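Local structure of polyphosphate kinase (Porphyromonas gingivalis, 2O8R) at residues 7-12 with 574-579; 166-171 with 224-229; 204-209 with 310-315; 647-652 with 676-681. The protein probably catalyses the reversible, magnesium-dependent transfer of the terminal phosphate of ATP onto a growing polyphosphate chain. The protein carries 3 engineered substitutions. All blocks are in the same frame, centred on the assembly; numbering follows the deposited sequence.

Contact 1. Residues 7-12 with 574-579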
# COMPACT_ATOMS: atom_id res chain seq x y z
N ALA A 7 -25.80 -45.12 2.38
CA ALA A 7 -24.77 -45.58 3.32
C ALA A 7 -23.36 -45.15 2.93
O ALA A 7 -22.40 -45.90 3.13
CB ALA A 7 -24.84 -47.12 3.48
N TYR A 8 -23.24 -43.93 2.41
CA TYR A 8 -21.98 -43.46 1.81
C TYR A 8 -21.00 -42.80 2.77
O TYR A 8 -21.38 -41.98 3.60
CB TYR A 8 -22.28 -42.52 0.65
CG TYR A 8 -22.83 -43.23 -0.56
CD1 TYR A 8 -22.01 -44.01 -1.37
CD2 TYR A 8 -24.18 -43.12 -0.89
CE1 TYR A 8 -22.52 -44.66 -2.49
CE2 TYR A 8 -24.69 -43.76 -2.02
CZ TYR A 8 -23.86 -44.54 -2.81
OH TYR A 8 -24.38 -45.18 -3.91
N PRO A 9 -19.71 -43.14 2.62
CA PRO A 9 -18.65 -42.54 3.43
C PRO A 9 -18.28 -41.13 2.96
O PRO A 9 -18.36 -40.82 1.77
CB PRO A 9 -17.48 -43.49 3.19
CG PRO A 9 -17.68 -43.97 1.79
CD PRO A 9 -19.18 -44.08 1.62
N PHE A 10 -17.90 -40.27 3.92
CA PHE A 10 -17.42 -38.91 3.64
C PHE A 10 -16.36 -38.49 4.64
O PHE A 10 -16.56 -38.63 5.84
CB PHE A 10 -18.55 -37.89 3.73
CG PHE A 10 -19.67 -38.11 2.76
CD1 PHE A 10 -19.59 -37.62 1.46
CD2 PHE A 10 -20.83 -38.77 3.15
CE1 PHE A 10 -20.64 -37.81 0.57
CE2 PHE A 10 -21.87 -38.96 2.26
CZ PHE A 10 -21.78 -38.47 0.97
N PHE A 11 -15.24 -37.94 4.16
CA PHE A 11 -14.26 -37.33 5.05
C PHE A 11 -14.90 -36.11 5.65
O PHE A 11 -15.72 -35.47 4.99
CB PHE A 11 -13.04 -36.86 4.28
CG PHE A 11 -12.18 -37.96 3.78
CD1 PHE A 11 -11.75 -38.97 4.63
CD2 PHE A 11 -11.75 -37.95 2.45
CE1 PHE A 11 -10.93 -39.98 4.15
CE2 PHE A 11 -10.93 -38.95 1.96
CZ PHE A 11 -10.52 -39.98 2.81
N ARG A 12 -14.53 -35.78 6.88
CA ARG A 12 -14.86 -34.48 7.45
C ARG A 12 -14.04 -33.42 6.70
O ARG A 12 -12.90 -33.67 6.32
CB ARG A 12 -14.54 -34.46 8.94
CG ARG A 12 -15.20 -35.59 9.67
CD ARG A 12 -15.02 -35.54 11.18
NE ARG A 12 -15.45 -36.80 11.77
CZ ARG A 12 -16.69 -37.07 12.18
NH1 ARG A 12 -17.66 -36.16 12.07
NH2 ARG A 12 -16.98 -38.26 12.69
N CYS A 574 -13.85 -34.42 0.15
CA CYS A 574 -14.62 -35.20 1.12
C CYS A 574 -15.06 -36.53 0.57
O CYS A 574 -15.63 -37.34 1.29
CB CYS A 574 -15.86 -34.44 1.57
SG CYS A 574 -15.52 -32.93 2.47
N LEU A 575 -14.82 -36.73 -0.71
CA LEU A 575 -15.01 -38.03 -1.32
C LEU A 575 -13.86 -38.90 -0.84
O LEU A 575 -12.72 -38.49 -0.91
CB LEU A 575 -15.00 -37.91 -2.84
CG LEU A 575 -15.28 -39.15 -3.67
CD1 LEU A 575 -16.05 -38.78 -4.92
CD2 LEU A 575 -13.99 -39.87 -4.03
N VAL A 576 -14.18 -40.08 -0.34
CA VAL A 576 -13.16 -40.98 0.18
C VAL A 576 -12.81 -42.09 -0.80
O VAL A 576 -13.67 -42.89 -1.20
CB VAL A 576 -13.48 -41.46 1.64
CG1 VAL A 576 -14.95 -41.47 1.91
CG2 VAL A 576 -12.80 -42.78 1.98
N PRO A 577 -11.54 -42.11 -1.23
CA PRO A 577 -11.10 -43.02 -2.27
C PRO A 577 -10.80 -44.41 -1.72
O PRO A 577 -10.80 -44.60 -0.50
CB PRO A 577 -9.81 -42.37 -2.77
CG PRO A 577 -9.26 -41.69 -1.57
CD PRO A 577 -10.44 -41.27 -0.73
N ASP A 578 -10.56 -45.35 -2.63
CA ASP A 578 -10.18 -46.73 -2.29
C ASP A 578 -11.25 -47.40 -1.45
O ASP A 578 -10.95 -48.05 -0.45
CB ASP A 578 -8.83 -46.76 -1.57
CG ASP A 578 -7.73 -46.07 -2.34
OD1 ASP A 578 -7.84 -45.95 -3.59
OD2 ASP A 578 -6.75 -45.64 -1.70
N MSE A 579 -12.49 -47.24 -1.86
CA MSE A 579 -13.62 -47.81 -1.17
C MSE A 579 -14.46 -48.51 -2.21
O MSE A 579 -14.32 -48.22 -3.39
CB MSE A 579 -14.44 -46.71 -0.53
CG MSE A 579 -13.67 -45.86 0.43
SE MSE A 579 -13.60 -46.56 2.24
CE MSE A 579 -12.10 -47.81 2.18

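Contact 2. Residues 166-171 with 224-229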
# COMPACT_ATOMS: atom_id res chain seq x y z
N VAL A 166 8.36 -11.64 29.77
CA VAL A 166 9.60 -11.68 30.55
C VAL A 166 9.29 -11.93 32.03
O VAL A 166 8.41 -11.29 32.59
CB VAL A 166 10.35 -10.32 30.48
CG1 VAL A 166 11.61 -10.35 31.30
CG2 VAL A 166 10.66 -9.94 29.05
N ARG A 167 10.03 -12.84 32.65
CA ARG A 167 9.96 -13.08 34.09
C ARG A 167 11.07 -12.32 34.80
O ARG A 167 12.24 -12.43 34.42
CB ARG A 167 10.09 -14.56 34.39
CG ARG A 167 10.16 -14.90 35.85
CD ARG A 167 9.90 -16.37 36.08
NE ARG A 167 11.07 -17.19 35.80
CZ ARG A 167 11.07 -18.52 35.82
NH1 ARG A 167 9.95 -19.17 36.11
NH2 ARG A 167 12.18 -19.19 35.55
N LEU A 168 10.72 -11.57 35.84
CA LEU A 168 11.69 -10.75 36.56
C LEU A 168 11.78 -11.02 38.07
O LEU A 168 10.76 -11.20 38.74
CB LEU A 168 11.36 -9.28 36.33
CG LEU A 168 11.28 -8.83 34.88
CD1 LEU A 168 10.38 -7.62 34.74
CD2 LEU A 168 12.68 -8.55 34.33
N LYS A 169 13.01 -11.05 38.59
CA LYS A 169 13.25 -11.07 40.03
C LYS A 169 14.05 -9.84 40.40
O LYS A 169 15.04 -9.52 39.75
CB LYS A 169 13.99 -12.33 40.44
CG LYS A 169 13.84 -12.68 41.91
CD LYS A 169 14.96 -13.61 42.35
CE LYS A 169 15.32 -13.39 43.80
NZ LYS A 169 16.75 -13.73 44.07
N GLU A 170 13.63 -9.15 41.46
CA GLU A 170 14.05 -7.77 41.73
C GLU A 170 15.37 -7.63 42.51
O GLU A 170 16.39 -8.20 42.11
CB GLU A 170 12.93 -7.06 42.47
CG GLU A 170 12.77 -5.60 42.13
CD GLU A 170 11.51 -5.03 42.72
OE1 GLU A 170 11.44 -3.79 42.88
OE2 GLU A 170 10.59 -5.82 43.04
N LYS A 171 15.35 -6.86 43.59
CA LYS A 171 16.51 -6.71 44.47
C LYS A 171 16.47 -7.76 45.58
O LYS A 171 17.48 -8.41 45.88
CB LYS A 171 16.54 -5.31 45.09
CG LYS A 171 17.46 -5.16 46.32
CD LYS A 171 18.93 -5.31 45.95
CE LYS A 171 19.75 -5.80 47.13
NZ LYS A 171 21.08 -6.30 46.67
N TYR A 224 16.20 -5.10 37.80
CA TYR A 224 15.80 -6.50 37.94
C TYR A 224 16.85 -7.43 37.41
O TYR A 224 17.69 -7.04 36.60
CB TYR A 224 14.52 -6.80 37.15
CG TYR A 224 13.32 -5.97 37.50
CD1 TYR A 224 12.39 -6.43 38.44
CD2 TYR A 224 13.10 -4.75 36.89
CE1 TYR A 224 11.28 -5.67 38.76
CE2 TYR A 224 11.99 -3.99 37.20
CZ TYR A 224 11.08 -4.45 38.14
OH TYR A 224 9.98 -3.68 38.44
N GLU A 225 16.78 -8.68 37.86
CA GLU A 225 17.54 -9.77 37.29
C GLU A 225 16.60 -10.48 36.31
O GLU A 225 15.62 -11.11 36.72
CB GLU A 225 17.99 -10.73 38.39
CG GLU A 225 19.33 -11.40 38.14
CD GLU A 225 20.49 -10.42 38.16
OE1 GLU A 225 21.42 -10.57 37.33
OE2 GLU A 225 20.47 -9.50 39.01
N VAL A 226 16.87 -10.34 35.01
CA VAL A 226 16.01 -10.89 33.97
C VAL A 226 16.13 -12.41 33.94
O VAL A 226 17.16 -12.95 33.55
CB VAL A 226 16.37 -10.34 32.57
CG1 VAL A 226 15.35 -10.79 31.57
CG2 VAL A 226 16.48 -8.82 32.58
N MSE A 227 15.06 -13.10 34.35
CA MSE A 227 15.12 -14.55 34.55
C MSE A 227 15.00 -15.35 33.28
O MSE A 227 15.77 -16.28 33.04
CB MSE A 227 14.09 -14.99 35.59
CG MSE A 227 14.24 -14.24 36.90
SE MSE A 227 15.83 -14.69 37.96
CE MSE A 227 17.35 -14.07 36.89
N ASP A 228 14.01 -15.00 32.47
CA ASP A 228 13.75 -15.69 31.24
C ASP A 228 12.77 -14.83 30.46
O ASP A 228 12.10 -13.97 31.03
CB ASP A 228 13.15 -17.07 31.52
CG ASP A 228 13.54 -18.12 30.49
OD1 ASP A 228 13.76 -17.77 29.30
OD2 ASP A 228 13.62 -19.30 30.87
N SER A 229 12.73 -15.05 29.15
CA SER A 229 11.66 -14.53 28.34
C SER A 229 11.18 -15.63 27.41
O SER A 229 11.91 -16.59 27.14
CB SER A 229 12.09 -13.28 27.57
OG SER A 229 13.06 -13.58 26.58

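Contact 3. Residues 204-209 with 310-315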
# COMPACT_ATOMS: atom_id res chain seq x y z
N TYR A 204 26.55 -14.97 5.07
CA TYR A 204 25.68 -13.85 5.36
C TYR A 204 25.00 -14.18 6.69
O TYR A 204 24.68 -15.34 6.97
CB TYR A 204 24.64 -13.70 4.26
CG TYR A 204 25.19 -13.08 3.01
CD1 TYR A 204 25.10 -11.71 2.82
CD2 TYR A 204 25.79 -13.85 2.02
CE1 TYR A 204 25.60 -11.12 1.68
CE2 TYR A 204 26.29 -13.26 0.87
CZ TYR A 204 26.20 -11.89 0.71
OH TYR A 204 26.69 -11.26 -0.41
N TYR A 205 24.80 -13.16 7.52
CA TYR A 205 24.28 -13.39 8.86
C TYR A 205 22.91 -12.77 9.03
O TYR A 205 22.66 -11.66 8.55
CB TYR A 205 25.24 -12.84 9.90
CG TYR A 205 26.54 -13.59 9.91
CD1 TYR A 205 26.69 -14.75 10.67
CD2 TYR A 205 27.62 -13.16 9.14
CE1 TYR A 205 27.89 -15.46 10.67
CE2 TYR A 205 28.81 -13.85 9.14
CZ TYR A 205 28.94 -15.00 9.90
OH TYR A 205 30.13 -15.68 9.88
N TYR A 206 22.01 -13.50 9.69
CA TYR A 206 20.72 -12.94 10.03
C TYR A 206 20.32 -13.27 11.45
O TYR A 206 20.69 -14.31 12.00
CB TYR A 206 19.65 -13.43 9.06
CG TYR A 206 19.94 -13.02 7.64
CD1 TYR A 206 19.66 -11.73 7.20
CD2 TYR A 206 20.50 -13.93 6.74
CE1 TYR A 206 19.92 -11.35 5.90
CE2 TYR A 206 20.77 -13.56 5.43
CZ TYR A 206 20.48 -12.26 5.02
OH TYR A 206 20.74 -11.87 3.74
N SER A 207 19.54 -12.38 12.04
CA SER A 207 19.05 -12.57 13.39
C SER A 207 17.58 -12.26 13.41
O SER A 207 17.14 -11.35 12.71
CB SER A 207 19.75 -11.61 14.34
OG SER A 207 21.08 -12.00 14.53
N PHE A 208 16.84 -13.02 14.22
CA PHE A 208 15.45 -12.67 14.56
C PHE A 208 15.48 -11.39 15.39
O PHE A 208 16.33 -11.22 16.27
CB PHE A 208 14.78 -13.76 15.41
CG PHE A 208 14.50 -15.04 14.66
CD1 PHE A 208 13.23 -15.30 14.17
CD2 PHE A 208 15.48 -16.00 14.48
CE1 PHE A 208 12.95 -16.48 13.49
CE2 PHE A 208 15.21 -17.18 13.81
CZ PHE A 208 13.94 -17.42 13.32
N LEU A 209 14.55 -10.50 15.11
CA LEU A 209 14.40 -9.30 15.91
C LEU A 209 14.24 -9.64 17.39
O LEU A 209 14.90 -9.03 18.23
CB LEU A 209 13.20 -8.50 15.41
CG LEU A 209 13.07 -7.04 15.83
CD1 LEU A 209 14.41 -6.33 15.70
CD2 LEU A 209 12.00 -6.36 14.96
N PRO A 310 15.55 -12.78 3.64
CA PRO A 310 16.21 -12.41 2.40
C PRO A 310 17.05 -13.55 1.86
O PRO A 310 17.65 -14.29 2.64
CB PRO A 310 17.13 -11.25 2.83
CG PRO A 310 16.65 -10.82 4.16
CD PRO A 310 16.06 -12.02 4.79
N ASN A 311 17.07 -13.69 0.53
CA ASN A 311 18.04 -14.52 -0.16
C ASN A 311 19.11 -13.63 -0.77
O ASN A 311 18.91 -13.11 -1.87
CB ASN A 311 17.37 -15.34 -1.26
CG ASN A 311 18.36 -16.13 -2.12
OD1 ASN A 311 19.57 -16.17 -1.87
ND2 ASN A 311 17.83 -16.78 -3.14
N PRO A 312 20.25 -13.46 -0.08
CA PRO A 312 21.35 -12.65 -0.56
C PRO A 312 22.08 -13.23 -1.77
O PRO A 312 23.06 -12.65 -2.22
CB PRO A 312 22.30 -12.61 0.62
CG PRO A 312 22.06 -13.88 1.31
CD PRO A 312 20.59 -14.08 1.22
N PHE A 313 21.63 -14.37 -2.29
CA PHE A 313 22.21 -14.88 -3.53
C PHE A 313 21.27 -14.73 -4.71
O PHE A 313 21.06 -15.65 -5.47
CB PHE A 313 22.70 -16.30 -3.35
CG PHE A 313 23.84 -16.39 -2.39
CD1 PHE A 313 25.07 -15.85 -2.73
CD2 PHE A 313 23.67 -16.94 -1.14
CE1 PHE A 313 26.12 -15.90 -1.84
CE2 PHE A 313 24.72 -16.99 -0.25
CZ PHE A 313 25.94 -16.47 -0.60
N ALA A 314 20.75 -13.51 -4.83
CA ALA A 314 19.86 -13.09 -5.91
C ALA A 314 19.08 -14.25 -6.51
O ALA A 314 18.29 -14.84 -5.78
CB ALA A 314 20.59 -12.24 -6.94
N PRO A 315 19.34 -14.63 -7.80
CA PRO A 315 18.42 -15.59 -8.43
C PRO A 315 18.75 -17.05 -8.14
O PRO A 315 18.01 -17.94 -8.54
CB PRO A 315 18.57 -15.29 -9.93
CG PRO A 315 19.79 -14.43 -10.07
CD PRO A 315 20.43 -14.29 -8.72

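Contact 4. Residues 647-652 with 676-681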
# COMPACT_ATOMS: atom_id res chain seq x y z
N GLU A 647 -3.85 -34.48 -19.00
CA GLU A 647 -3.17 -35.76 -19.11
C GLU A 647 -1.76 -35.61 -18.61
O GLU A 647 -1.28 -36.45 -17.84
CB GLU A 647 -3.17 -36.30 -20.54
CG GLU A 647 -4.47 -37.00 -20.91
CD GLU A 647 -4.52 -37.38 -22.36
OE1 GLU A 647 -3.44 -37.55 -22.97
OE2 GLU A 647 -5.64 -37.51 -22.90
N ILE A 648 -1.10 -34.53 -19.02
CA ILE A 648 0.20 -34.20 -18.41
C ILE A 648 0.10 -34.18 -16.88
O ILE A 648 0.93 -34.76 -16.20
CB ILE A 648 0.75 -32.87 -18.92
CG1 ILE A 648 0.88 -32.92 -20.44
CG2 ILE A 648 2.08 -32.58 -18.25
CD1 ILE A 648 1.57 -31.74 -21.06
N GLN A 649 -0.94 -33.55 -16.33
CA GLN A 649 -1.06 -33.54 -14.89
C GLN A 649 -1.21 -34.95 -14.32
O GLN A 649 -0.55 -35.30 -13.34
CB GLN A 649 -2.17 -32.59 -14.40
CG GLN A 649 -1.96 -31.13 -14.80
CD GLN A 649 -2.67 -30.14 -13.89
OE1 GLN A 649 -3.73 -30.43 -13.34
NE2 GLN A 649 -2.07 -28.96 -13.72
N LEU A 650 -2.02 -35.79 -14.96
CA LEU A 650 -2.26 -37.16 -14.47
C LEU A 650 -1.06 -38.08 -14.67
O LEU A 650 -1.04 -39.19 -14.13
CB LEU A 650 -3.48 -37.80 -15.12
CG LEU A 650 -4.84 -37.27 -14.69
CD1 LEU A 650 -5.87 -37.95 -15.55
CD2 LEU A 650 -5.10 -37.51 -13.19
N ARG A 651 -0.08 -37.60 -15.43
CA ARG A 651 1.14 -38.34 -15.73
C ARG A 651 2.26 -37.95 -14.77
O ARG A 651 3.26 -38.68 -14.65
CB ARG A 651 1.56 -38.08 -17.18
CG ARG A 651 2.41 -39.18 -17.83
CD ARG A 651 2.84 -38.78 -19.25
NE ARG A 651 1.73 -38.20 -20.01
CZ ARG A 651 1.86 -37.37 -21.04
NH1 ARG A 651 3.08 -37.02 -21.45
NH2 ARG A 651 0.79 -36.89 -21.65
N ASP A 652 2.09 -36.80 -14.08
CA ASP A 652 3.07 -36.28 -13.10
C ASP A 652 3.49 -37.32 -12.09
O ASP A 652 2.67 -37.80 -11.30
CB ASP A 652 2.50 -35.08 -12.33
CG ASP A 652 3.53 -34.44 -11.38
OD1 ASP A 652 3.87 -33.27 -11.59
OD2 ASP A 652 4.02 -35.09 -10.42
N VAL A 676 8.41 -36.77 -14.89
CA VAL A 676 7.57 -35.72 -15.43
C VAL A 676 6.96 -34.95 -14.27
O VAL A 676 6.28 -35.52 -13.41
CB VAL A 676 6.48 -36.27 -16.40
CG1 VAL A 676 5.99 -37.60 -15.97
CG2 VAL A 676 5.31 -35.30 -16.55
N ARG A 677 7.27 -33.66 -14.24
CA ARG A 677 6.58 -32.76 -13.34
C ARG A 677 5.74 -31.78 -14.16
O ARG A 677 6.22 -31.09 -15.08
CB ARG A 677 7.53 -32.12 -12.32
CG ARG A 677 7.68 -30.65 -12.39
CD ARG A 677 8.27 -30.11 -11.10
NE ARG A 677 8.11 -28.66 -11.05
CZ ARG A 677 8.90 -27.80 -11.69
NH1 ARG A 677 9.91 -28.25 -12.43
NH2 ARG A 677 8.68 -26.50 -11.60
N ALA A 678 4.45 -31.79 -13.85
CA ALA A 678 3.43 -31.22 -14.70
C ALA A 678 3.67 -29.74 -15.02
O ALA A 678 3.41 -29.30 -16.14
CB ALA A 678 2.04 -31.45 -14.11
N GLN A 679 4.17 -28.98 -14.04
CA GLN A 679 4.35 -27.55 -14.23
C GLN A 679 5.54 -27.24 -15.13
O GLN A 679 5.51 -26.25 -15.88
CB GLN A 679 4.38 -26.80 -12.89
CG GLN A 679 2.97 -26.66 -12.26
CD GLN A 679 2.94 -25.91 -10.91
OE1 GLN A 679 3.93 -25.32 -10.47
NE2 GLN A 679 1.80 -25.93 -10.26
N ALA A 680 6.56 -28.09 -15.11
CA ALA A 680 7.61 -27.99 -16.12
C ALA A 680 7.08 -28.43 -17.49
O ALA A 680 7.16 -27.69 -18.46
CB ALA A 680 8.82 -28.80 -15.72
N ALA A 681 6.49 -29.61 -17.53
CA ALA A 681 6.08 -30.22 -18.79
C ALA A 681 5.05 -29.41 -19.57
O ALA A 681 5.11 -29.34 -20.80
CB ALA A 681 5.58 -31.62 -18.55

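Contact 1. Residues 7-12 with 574-579
The Phe11 ring rests one face on Val576, whose CB stands 3.7 Å from the Phe11 ring centroid and 19° off its normal, a CH-pi contact displaced toward the rim. This is loop packed on loop: the chain just ahead of helix 13-29 meets the loop joining strands 564-569 and 585-589 in the second of the two phospholipase D-like C-terminal domains. Leu575 O and the ring of Pro577 reach Phe11 obliquely, with Pro577 CD 3.6 Å from Phe11 CE2. Phe10 turns an edge to Cys574 O, which lies near its ring plane. With CG anti to its own carbonyl carbon (chi1 -71°), Phe11 swings its ring over the branch point of Val576. The CG1 methyl of that valine meets the pyrrolidine of Pro9 instead, 3.5 Å from Pro9 CB, the two side chains crossing at about a right angle. Helix 549-560 backs the junction: Phe10 packs on its Ile552 and Thr553, and Val576 N hydrogen-bonds Tyr556 OH. Across the contact, Cys574 O receives Phe11 N at 3.0 Å with an N-H...O angle of 148°, and Phe10 CA adds a C-H...O approach to Cys574 O at 3.3 Å.

Contact 2. Residues 166-171 with 224-229
Two adjacent antiparallel strands at the middle of the six-stranded mixed sheet meet here, and a beta bulge interrupts their pairing. Met227 and Asp228 together face Arg167: Met227 N donates to Arg167 O at 2.9 Å, while Arg167 N donates to Asp228 O, also at 2.9 Å. Beyond the bulge Lys169 and Glu225 form a regular hydrogen-bonded pair, with Glu225 N to Lys169 O at 2.7 Å and Lys169 N to Glu225 O at 3.2 Å. Val166, Leu168, Val226 and Ser229 share one face, where Leu217 of helix 217-220 touches three of them; Val166 CG1 lies 3.8 Å from Val226 CG1. Leu168 has CG anti to its carbonyl carbon (chi1 -56°), which sets CD1 above the centre of the Tyr224 ring, and Leu168 CB is 3.7 Å from Tyr224 CD1. Glu170 CG comes to the same ring obliquely. On the other face the Arg167 chain, bent at chi3 (79°), crosses selenomethionine Met227 at about a right angle, with Met227 CB at the guanidinium edge. Lys152 of the second subunit packs on Tyr224 and reaches Glu170 in a long, weak ion pair. The hydrogen bonds between the strands are all backbone to backbone, so the pairing does not depend on side-chain polarity; mostly apolar side chains meet under the helix, and Arg167 lies against Met227 and, by cation-pi contact, Tyr177.

Contact 3. Residues 204-209 with 310-315
Proline-aromatic packing carries most of this contact. Tyr204 and Tyr206, two apart on strand 204-208 of the polyphosphate kinase middle domain, carry rings that pack on Pro312 and Pro310, two apart on the facing loop. Over the centre of the Tyr204 ring sits Pro312 CB, 3.6 Å from the centroid and 8° off the normal, a CH-pi contact that comes close to ideal; Pro312 CG follows at 3.7 Å from Tyr204 CG. Pro310 lies over a face of Tyr206 and brings its CG to 3.7 Å from Tyr206 CE1. The phenol end of Tyr206 runs on to the other proline, with Tyr206 OH 3.4 Å from Pro312 CD, so that Pro312 touches both tyrosines.

The one aromatic pair across the segments is offset edge-to-face. Tyr204 points its edge at the face of Phe313, the planes 89° apart and the centroids 5.2 Å apart, with Tyr204 CE2 meeting Phe313 CZ at 3.5 Å.

Polar bonding serves the loop itself. Asn311 OD1 accepts the backbone N-H of Phe313 at 2.8 Å in an Asx turn, the donor standing above the carbonyl plane, while Asn311 ND2 bonds Arg316 O. The turn spans Asn311 to Phe313 and so includes both residues that pack on Tyr204.

Strand 204-208 is the middle one of a three-stranded sheet, between 115-118 and 192-195. Ile115 of the first neighbour touches Tyr206, Pro312 and Phe313, and Tyr36 of helix 35-63 packs on Pro312 and Asn311, so the loop lies against both the sheet and that long helix.

Contact 4. Residues 647-652 with 676-681
Ile648 lays its CG2 methyl across the start of helix 678-691, 3.6 Å from Ala681 CB and 4.0 Å from Ala678 CA. That branch is anti to the backbone N of Ile648, which points it at the two alanines. Ala678 CB in turn presses on the backbone of the other helix, 3.8 Å from Gln649 CA, and Val676 packs its CG1 against the Arg651 carbonyl. The polar link is Asp652: its OD1 accepts Ala678 N at 2.8 Å with an N-H...O angle of 167°, met on the anti side and 28° out of the carboxylate plane. OD2 of the same group is gripped by the backbone N atoms of Ile654, Lys655 and Ala656, so this buried carboxylate is held at both oxygens, and its charge is probably eased by the nearby helix start. Asp652 thus links the chain following helix 636-651 to the beginning of 678-691. Both segments lie in the second C-terminal domain, the Gln649 side chain about 9 Å from that of Arg570, a predicted ATP-binding residue. Ile682 and Tyr685 extend the packing on Ile648, Gln649 and Gln679 both hydrogen-bond Glu596 on strand 595-596, and Leu650 covers strands 538-543 and 564-569.

From the N terminus, the chain enters contact 1 at once and returns to it only at 574-579, so this junction, joining the start of the chain to the second C-terminal domain, encloses both contacts 2 and 3. Those two cross: 166-171 opens, 204-209 opens before 224-229 closes contact 2, and 310-315 closes contact 3 later. Contact 2 pairs strands of the six-stranded sheet, whereas contact 3 packs the three-stranded sheet on a later loop; their centres are about 32 Å apart. Contact 4 opens after contact 1 has closed; it spans a short loop with two strands and joins the last two helices, its centre about 27 Å from that of contact 1. None of the four touches another.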